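PDB 6SMO: Ketoacyl_synth_N domain-containing protein from Photorhabdus luminescens subsp. laumondii, which probably serves as the chain-length partner of a ketosynthase in building polyketide chains. Local coordinates for residues C[156-168]-C[354-366]. Sequence-based numbering, arbitrary orientation.
Sequences STSDVAGMQAIGY and IQRFSNQGHVCAL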
loop_
_atom_site.group_PDB
_atom_site.type_symbol
_atom_site.label_atom_id
_atom_site.label_comp_id
_atom_site.label_asym_id
_atom_site.label_seq_id
_atom_site.Cartn_x
_atom_site.Cartn_y
_atom_site.Cartn_z
ATOM N N SER C 156 -4.842 3.344 -2.766
ATOM C CA SER C 156 -5.602 4.209 -1.832
ATOM C C SER C 156 -5.981 5.504 -2.548
ATOM O O SER C 156 -6.307 6.469 -1.868
ATOM C CB SER C 156 -4.811 4.482 -0.592
ATOM O OG SER C 156 -4.534 3.279 0.100
ATOM N N THR C 157 -5.947 5.495 -3.880
ATOM C CA THR C 157 -6.322 6.673 -4.704
ATOM C C THR C 157 -7.788 7.014 -4.421
ATOM O O THR C 157 -8.646 6.138 -4.646
ATOM C CB THR C 157 -6.088 6.420 -6.199
ATOM O OG1 THR C 157 -4.856 5.715 -6.358
ATOM C CG2 THR C 157 -6.046 7.699 -7.004
ATOM N N SER C 158 -8.054 8.234 -3.943
ATOM C CA SER C 158 -9.396 8.705 -3.510
ATOM C C SER C 158 -10.452 8.317 -4.551
ATOM O O SER C 158 -10.268 8.666 -5.736
ATOM C CB SER C 158 -9.401 10.190 -3.250
ATOM O OG SER C 158 -8.823 10.480 -1.987
ATOM N N ASP C 159 -11.484 7.581 -4.116
ATOM C CA ASP C 159 -12.721 7.254 -4.880
ATOM C C ASP C 159 -12.465 6.093 -5.854
ATOM O O ASP C 159 -13.268 5.139 -5.834
ATOM C CB ASP C 159 -13.292 8.494 -5.576
ATOM C CG ASP C 159 -13.613 9.630 -4.616
ATOM O OD1 ASP C 159 -14.346 9.380 -3.638
ATOM O OD2 ASP C 159 -13.118 10.752 -4.842
ATOM N N VAL C 160 -11.395 6.154 -6.659
ATOM C CA VAL C 160 -11.141 5.211 -7.794
ATOM C C VAL C 160 -10.055 4.189 -7.421
ATOM O O VAL C 160 -9.404 3.672 -8.350
ATOM C CB VAL C 160 -10.776 5.972 -9.086
ATOM C CG1 VAL C 160 -11.925 6.844 -9.567
ATOM C CG2 VAL C 160 -9.502 6.797 -8.946
ATOM N N ALA C 161 -9.886 3.875 -6.131
ATOM C CA ALA C 161 -8.882 2.904 -5.627
ATOM C C ALA C 161 -9.222 1.495 -6.130
ATOM O O ALA C 161 -8.344 0.855 -6.742
ATOM C CB ALA C 161 -8.822 2.942 -4.119
ATOM N N GLY C 162 -10.451 1.037 -5.872
ATOM C CA GLY C 162 -10.943 -0.300 -6.256
ATOM C C GLY C 162 -11.104 -0.443 -7.761
ATOM O O GLY C 162 -10.940 -1.570 -8.264
ATOM N N MET C 163 -11.417 0.656 -8.454
ATOM C CA MET C 163 -11.608 0.696 -9.929
ATOM C C MET C 163 -10.267 0.412 -10.620
ATOM O O MET C 163 -10.272 -0.285 -11.654
ATOM C CB MET C 163 -12.143 2.060 -10.382
ATOM C CG MET C 163 -12.949 1.998 -11.665
ATOM S SD MET C 163 -14.606 1.308 -11.409
ATOM C CE MET C 163 -15.253 1.383 -13.078
ATOM N N GLN C 164 -9.168 0.934 -10.063
ATOM C CA GLN C 164 -7.781 0.692 -10.545
ATOM C C GLN C 164 -7.357 -0.739 -10.185
ATOM O O GLN C 164 -6.677 -1.374 -11.016
ATOM C CB GLN C 164 -6.817 1.724 -9.954
ATOM C CG GLN C 164 -6.959 3.110 -10.570
ATOM C CD GLN C 164 -6.016 4.127 -9.975
ATOM O OE1 GLN C 164 -5.532 3.980 -8.854
ATOM N NE2 GLN C 164 -5.751 5.182 -10.726
ATOM N N ALA C 165 -7.754 -1.223 -9.002
ATOM C CA ALA C 165 -7.399 -2.555 -8.456
ATOM C C ALA C 165 -7.811 -3.661 -9.438
ATOM O O ALA C 165 -6.986 -4.563 -9.678
ATOM C CB ALA C 165 -8.037 -2.753 -7.103
ATOM N N ILE C 166 -9.027 -3.587 -9.991
ATOM C CA ILE C 166 -9.579 -4.593 -10.953
ATOM C C ILE C 166 -8.813 -4.480 -12.277
ATOM O O ILE C 166 -8.446 -5.530 -12.840
ATOM C CB ILE C 166 -11.098 -4.413 -11.161
ATOM C CG1 ILE C 166 -11.882 -4.489 -9.847
ATOM C CG2 ILE C 166 -11.624 -5.421 -12.174
ATOM C CD1 ILE C 166 -13.262 -3.878 -9.923
ATOM N N GLY C 167 -8.594 -3.248 -12.750
ATOM C CA GLY C 167 -7.971 -2.942 -14.052
ATOM C C GLY C 167 -6.543 -3.453 -14.156
ATOM O O GLY C 167 -6.208 -4.041 -15.203
ATOM N N TYR C 168 -5.729 -3.231 -13.118
ATOM C CA TYR C 168 -4.282 -3.577 -13.089
ATOM C C TYR C 168 -4.095 -5.047 -12.689
ATOM O O TYR C 168 -3.018 -5.602 -12.978
ATOM C CB TYR C 168 -3.513 -2.615 -12.179
ATOM C CG TYR C 168 -3.384 -1.223 -12.744
ATOM C CD1 TYR C 168 -2.666 -0.992 -13.907
ATOM C CD2 TYR C 168 -3.989 -0.139 -12.131
ATOM C CE1 TYR C 168 -2.549 0.281 -14.443
ATOM C CE2 TYR C 168 -3.881 1.141 -12.653
ATOM C CZ TYR C 168 -3.158 1.351 -13.813
ATOM O OH TYR C 168 -3.049 2.610 -14.330
ATOM N N ILE C 354 -18.878 0.485 -16.993
ATOM C CA ILE C 354 -19.028 1.223 -15.703
ATOM C C ILE C 354 -17.986 2.345 -15.665
ATOM O O ILE C 354 -16.822 2.072 -16.013
ATOM C CB ILE C 354 -18.877 0.262 -14.507
ATOM C CG1 ILE C 354 -19.802 -0.952 -14.638
ATOM C CG2 ILE C 354 -19.096 0.994 -13.190
ATOM C CD1 ILE C 354 -19.201 -2.232 -14.117
ATOM N N GLN C 355 -18.397 3.549 -15.256
ATOM C CA GLN C 355 -17.514 4.738 -15.123
ATOM C C GLN C 355 -17.533 5.227 -13.671
ATOM O O GLN C 355 -18.614 5.202 -13.048
ATOM C CB GLN C 355 -17.957 5.858 -16.067
ATOM C CG GLN C 355 -16.911 6.953 -16.235
ATOM C CD GLN C 355 -17.374 8.069 -17.137
ATOM O OE1 GLN C 355 -16.750 8.373 -18.152
ATOM N NE2 GLN C 355 -18.482 8.694 -16.773
ATOM N N ARG C 356 -16.367 5.641 -13.167
ATOM C CA ARG C 356 -16.195 6.337 -11.864
ATOM C C ARG C 356 -15.129 7.425 -12.027
ATOM O O ARG C 356 -14.261 7.275 -12.908
ATOM C CB ARG C 356 -15.791 5.352 -10.763
ATOM C CG ARG C 356 -16.963 4.717 -10.028
ATOM C CD ARG C 356 -16.803 4.831 -8.525
ATOM N NE ARG C 356 -16.921 6.213 -8.076
ATOM C CZ ARG C 356 -16.618 6.656 -6.857
ATOM N NH1 ARG C 356 -16.771 7.937 -6.567
ATOM N NH2 ARG C 356 -16.158 5.828 -5.934
ATOM N N PHE C 357 -15.200 8.479 -11.213
ATOM C CA PHE C 357 -14.164 9.544 -11.147
ATOM C C PHE C 357 -14.153 10.185 -9.755
ATOM O O PHE C 357 -15.166 10.115 -9.033
ATOM C CB PHE C 357 -14.350 10.570 -12.269
ATOM C CG PHE C 357 -15.764 10.977 -12.595
ATOM C CD1 PHE C 357 -16.417 11.942 -11.842
ATOM C CD2 PHE C 357 -16.421 10.442 -13.693
ATOM C CE1 PHE C 357 -17.708 12.336 -12.162
ATOM C CE2 PHE C 357 -17.712 10.837 -14.010
ATOM C CZ PHE C 357 -18.352 11.783 -13.243
ATOM N N SER C 358 -13.012 10.787 -9.407
ATOM C CA SER C 358 -12.684 11.322 -8.060
ATOM C C SER C 358 -12.975 12.824 -7.997
ATOM O O SER C 358 -13.334 13.407 -9.040
ATOM C CB SER C 358 -11.247 11.038 -7.715
ATOM O OG SER C 358 -10.375 11.843 -8.495
ATOM N N ASN C 359 -12.809 13.414 -6.810
ATOM C CA ASN C 359 -12.980 14.866 -6.544
ATOM C C ASN C 359 -11.831 15.643 -7.198
ATOM O O ASN C 359 -12.097 16.721 -7.765
ATOM C CB ASN C 359 -13.052 15.151 -5.041
ATOM C CG ASN C 359 -13.514 16.557 -4.727
ATOM O OD1 ASN C 359 -14.700 16.864 -4.829
ATOM N ND2 ASN C 359 -12.588 17.415 -4.331
ATOM N N GLN C 360 -10.605 15.110 -7.122
ATOM C CA GLN C 360 -9.362 15.766 -7.617
ATOM C C GLN C 360 -9.340 15.770 -9.151
ATOM O O GLN C 360 -8.676 16.661 -9.722
ATOM C CB GLN C 360 -8.126 15.073 -7.041
ATOM C CG GLN C 360 -7.939 15.308 -5.547
ATOM C CD GLN C 360 -7.562 16.734 -5.232
ATOM O OE1 GLN C 360 -8.318 17.471 -4.602
ATOM N NE2 GLN C 360 -6.386 17.141 -5.681
ATOM N N GLY C 361 -10.020 14.808 -9.790
ATOM C CA GLY C 361 -10.314 14.827 -11.238
ATOM C C GLY C 361 -9.787 13.612 -11.986
ATOM O O GLY C 361 -9.277 13.802 -13.107
ATOM N N HIS C 362 -9.924 12.409 -11.420
ATOM C CA HIS C 362 -9.618 11.120 -12.102
ATOM C C HIS C 362 -10.701 10.833 -13.149
ATOM O O HIS C 362 -11.760 11.478 -13.089
ATOM C CB HIS C 362 -9.508 9.963 -11.097
ATOM C CG HIS C 362 -8.196 9.893 -10.391
ATOM N ND1 HIS C 362 -7.930 10.628 -9.253
ATOM C CD2 HIS C 362 -7.083 9.174 -10.649
ATOM C CE1 HIS C 362 -6.705 10.370 -8.844
ATOM N NE2 HIS C 362 -6.164 9.482 -9.683
ATOM N N VAL C 363 -10.422 9.918 -14.082
ATOM C CA VAL C 363 -11.419 9.324 -15.023
ATOM C C VAL C 363 -11.068 7.843 -15.200
ATOM O O VAL C 363 -10.094 7.550 -15.923
ATOM C CB VAL C 363 -11.464 10.057 -16.380
ATOM C CG1 VAL C 363 -12.374 9.349 -17.374
ATOM C CG2 VAL C 363 -11.880 11.513 -16.231
ATOM N N CYS C 364 -11.829 6.957 -14.552
ATOM C CA CYS C 364 -11.642 5.483 -14.578
ATOM C C CYS C 364 -12.915 4.813 -15.105
ATOM O O CYS C 364 -14.017 5.283 -14.762
ATOM C CB CYS C 364 -11.296 4.956 -13.192
ATOM S SG CYS C 364 -9.753 5.643 -12.532
ATOM N N ALA C 365 -12.764 3.762 -15.915
ATOM C CA ALA C 365 -13.884 2.987 -16.498
ATOM C C ALA C 365 -13.441 1.550 -16.794
ATOM O O ALA C 365 -12.279 1.355 -17.207
ATOM C CB ALA C 365 -14.395 3.673 -17.740
ATOM N N LEU C 366 -14.350 0.591 -16.584
ATOM C CA LEU C 366 -14.162 -0.857 -16.871
ATOM C C LEU C 366 -15.224 -1.310 -17.878
ATOM O O LEU C 366 -16.356 -0.785 -17.819
ATOM C CB LEU C 366 -14.272 -1.644 -15.560
ATOM C CG LEU C 366 -13.057 -1.562 -14.638
ATOM C CD1 LEU C 366 -13.426 -1.961 -13.217
ATOM C CD2 LEU C 366 -11.920 -2.429 -15.157
#
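Ile354 CG2 meets the Met163 methyl CE at 3.9 Å, where helix 161-175 packs on the antiparallel beta-hairpin of strands 351-356 and 362-369, part of the packing of a helical layer on a sheet in the thiolase-type ketosynthase fold. Methionine suits the place because its unbranched chain, bent at chi2 (75°), lays CE over the hydrogen-bonded Ile354-Leu366 pair. Arg356, long enough to reach the turn before the helix, brings NH2 to 3.0 Å from Asp159 O, at an angle too poor for a hydrogen bond, while NE forms a salt bridge with Asp280. Beyond it, Ser358 starts an ST motif; its small hydroxyl accepts from Gly361 N and also reaches His362 ND1 (2.8 Å). Asn359, directly after Ser358, gives Asp159 OD2 a weak backbone N-H bond of 3.3 Å. His362 suits its place by bonding through both nitrogens, NE2 to Val184 O of the PKS_KS domain-containing chain. Over one face of this ring sits Val160 CG2, a CH-pi contact 4.0 Å from the centroid. Cys364, small enough to lie under the helix start, sets SG against Val160 CB and CB against Met163 CG. Leu366 uses both methyl branches: CD1 touches Ile166 CD1 at 3.8 Å, and CD2 approaches Gly167 CA at 4.1 Å.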